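Long-range contact in hemopexin fold protein CP4 (Vigna unguiculata, PDB 3OYO), which is a seed protein with a four-bladed haemopexin fold that binds calcium and whose precise role is uncertain, plant haemopexins probably being functionally diverse: residues N190-D195 against T204-I209. Numbering follows the deposited sequence.
Sequences NYVRID and TLVGNI
Asp195 and Leu205 exchange two backbone hydrogen bonds as an antiparallel hydrogen-bonded pair. Leu205 N gives the straighter one, 2.8 Å to Asp195 O with 173° at the hydrogen, and Asp195 N returns the other to Leu205 O. That second donor lies 30° off the plane of the Leu205 carbonyl, whose oxygen also takes a CA-H...O contact from Ile194. A third bond, Gly207 N to Arg193 O at 2.9 Å, follows the Ile194–Val206 non-hydrogen-bonded pair. Farther along, the regular pairing gives out: the chain bows out at Asn208, and a water fills in there, bound to Asn208 O at 2.5 Å and only weakly to Arg193 N. Ile209 brings the chain back, its CA making a CA-H...O contact of 3.6 Å with Tyr191 O, and the strand carries on past the interruption, Tyr191 bonding through its backbone to Arg210.

Side chains pack on both faces of the sheet. The backbone pairing sets Asp195 CB 3.9 Å from Leu205 CB, both side chains pointing the same way; with CG opposite the backbone N (chi1 -180°), the carboxylate carbon of Asp195 is carried to Leu205 CD1. On the other face Val206 CG2 touches two side chains of the opposing strand, Val192 CG2 at 3.6 Å and Ile194 CG2 at 4.0 Å; the two valines cross at about a right angle. Val192 CG2 also presses on Gly207 O and reaches Ile209 CG1, spanning the bow at Asn208. Beyond it, Ile209 CG2 rests 3.7 Å from Asn190 CB.

Arg193 makes a salt bridge to Glu182 of the next strand inward, while Phe167 and Val161 cover Val192 and Val206. This is the outer hairpin of a four-stranded antiparallel blade, with 205-211 as its edge strand, in the haemopexin beta-propeller.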
loop_
_atom_site.group_PDB
_atom_site.type_symbol
_atom_site.label_atom_id
_atom_site.label_comp_id
_atom_site.label_asym_id
_atom_site.label_seq_id
_atom_site.Cartn_x
_atom_site.Cartn_y
_atom_site.Cartn_z
ATOM N N ASN A 190 -6.502 -7.134 -11.535
ATOM C CA ASN A 190 -5.239 -7.011 -12.243
ATOM C C ASN A 190 -4.131 -6.271 -11.486
ATOM O O ASN A 190 -4.389 -5.637 -10.456
ATOM C CB ASN A 190 -5.516 -6.282 -13.575
ATOM C CG ASN A 190 -6.499 -7.055 -14.434
ATOM O OD1 ASN A 190 -6.263 -8.232 -14.728
ATOM N ND2 ASN A 190 -7.595 -6.427 -14.822
ATOM N N TYR A 191 -2.899 -6.385 -12.003
ATOM C CA TYR A 191 -1.751 -5.711 -11.420
ATOM C C TYR A 191 -0.715 -5.476 -12.531
ATOM O O TYR A 191 -0.780 -6.077 -13.617
ATOM C CB TYR A 191 -1.137 -6.522 -10.244
ATOM C CG TYR A 191 -0.089 -7.530 -10.705
ATOM C CD1 TYR A 191 -0.458 -8.671 -11.417
ATOM C CD2 TYR A 191 1.266 -7.328 -10.432
ATOM C CE1 TYR A 191 0.496 -9.560 -11.882
ATOM C CE2 TYR A 191 2.239 -8.232 -10.891
ATOM C CZ TYR A 191 1.832 -9.336 -11.622
ATOM O OH TYR A 191 2.782 -10.207 -12.088
ATOM N N VAL A 192 0.231 -4.593 -12.232
ATOM C CA VAL A 192 1.302 -4.335 -13.132
ATOM C C VAL A 192 2.526 -3.927 -12.317
ATOM O O VAL A 192 2.410 -3.423 -11.191
ATOM C CB VAL A 192 0.942 -3.180 -14.131
ATOM C CG1 VAL A 192 0.939 -1.855 -13.429
ATOM C CG2 VAL A 192 1.910 -3.161 -15.329
ATOM N N ARG A 193 3.685 -4.103 -12.926
ATOM C CA ARG A 193 4.953 -3.700 -12.340
ATOM C C ARG A 193 5.430 -2.402 -12.980
ATOM O O ARG A 193 5.241 -2.179 -14.186
ATOM C CB ARG A 193 6.009 -4.804 -12.548
ATOM C CG ARG A 193 7.369 -4.491 -11.937
ATOM C CD ARG A 193 8.310 -5.707 -11.986
ATOM N NE ARG A 193 8.492 -6.249 -13.322
ATOM C CZ ARG A 193 9.557 -6.048 -14.090
ATOM N NH1 ARG A 193 10.575 -5.273 -13.694
ATOM N NH2 ARG A 193 9.598 -6.623 -15.267
ATOM N N ILE A 194 6.048 -1.555 -12.147
ATOM C CA ILE A 194 6.638 -0.282 -12.581
ATOM C C ILE A 194 8.072 -0.033 -12.078
ATOM O O ILE A 194 8.517 -0.566 -11.041
ATOM C CB ILE A 194 5.778 0.960 -12.184
ATOM C CG1 ILE A 194 5.776 1.199 -10.660
ATOM C CG2 ILE A 194 4.407 0.897 -12.848
ATOM C CD1 ILE A 194 5.229 2.606 -10.229
ATOM N N ASP A 195 8.785 0.798 -12.829
ATOM C CA ASP A 195 10.109 1.237 -12.442
ATOM C C ASP A 195 10.006 2.761 -12.409
ATOM O O ASP A 195 9.825 3.391 -13.458
ATOM C CB ASP A 195 11.137 0.762 -13.481
ATOM C CG ASP A 195 12.570 1.183 -13.136
ATOM O OD1 ASP A 195 12.848 2.389 -13.056
ATOM O OD2 ASP A 195 13.405 0.289 -12.924
ATOM N N THR A 204 8.556 7.081 -15.635
ATOM C CA THR A 204 8.118 5.784 -15.119
ATOM C C THR A 204 8.075 4.780 -16.260
ATOM O O THR A 204 7.602 5.089 -17.378
ATOM C CB THR A 204 6.737 5.917 -14.433
ATOM O OG1 THR A 204 6.863 6.848 -13.368
ATOM C CG2 THR A 204 6.194 4.575 -13.874
ATOM N N LEU A 205 8.610 3.590 -15.967
ATOM C CA LEU A 205 8.495 2.443 -16.872
ATOM C C LEU A 205 7.385 1.548 -16.378
ATOM O O LEU A 205 7.204 1.394 -15.203
ATOM C CB LEU A 205 9.796 1.650 -16.980
ATOM C CG LEU A 205 11.094 2.412 -17.264
ATOM C CD1 LEU A 205 12.194 1.422 -17.277
ATOM C CD2 LEU A 205 11.053 3.165 -18.606
ATOM N N VAL A 206 6.628 0.979 -17.302
ATOM C CA VAL A 206 5.510 0.125 -16.944
ATOM C C VAL A 206 5.581 -1.181 -17.741
ATOM O O VAL A 206 6.043 -1.193 -18.895
ATOM C CB VAL A 206 4.147 0.853 -17.136
ATOM C CG1 VAL A 206 3.852 1.095 -18.571
ATOM C CG2 VAL A 206 3.034 0.087 -16.498
ATOM N N GLY A 207 5.154 -2.266 -17.092
ATOM C CA GLY A 207 5.159 -3.620 -17.681
ATOM C C GLY A 207 3.803 -3.837 -18.287
ATOM O O GLY A 207 2.954 -2.964 -18.162
ATOM N N ASN A 208 3.563 -4.987 -18.916
ATOM C CA ASN A 208 2.189 -5.299 -19.364
ATOM C C ASN A 208 1.331 -5.750 -18.162
ATOM O O ASN A 208 1.845 -6.316 -17.175
ATOM C CB ASN A 208 2.157 -6.307 -20.530
ATOM C CG ASN A 208 3.174 -7.412 -20.366
ATOM O OD1 ASN A 208 3.154 -8.132 -19.376
ATOM N ND2 ASN A 208 4.089 -7.542 -21.332
ATOM N N ILE A 209 0.046 -5.450 -18.247
ATOM C CA ILE A 209 -0.907 -5.701 -17.163
ATOM C C ILE A 209 -1.365 -7.144 -17.211
ATOM O O ILE A 209 -1.555 -7.670 -18.299
ATOM C CB ILE A 209 -2.081 -4.744 -17.276
ATOM C CG1 ILE A 209 -1.549 -3.293 -17.300
ATOM C CG2 ILE A 209 -3.148 -5.020 -16.175
ATOM C CD1 ILE A 209 -2.620 -2.264 -17.606
HETATM O O HOH W 1 3.626 -6.403 -15.383
#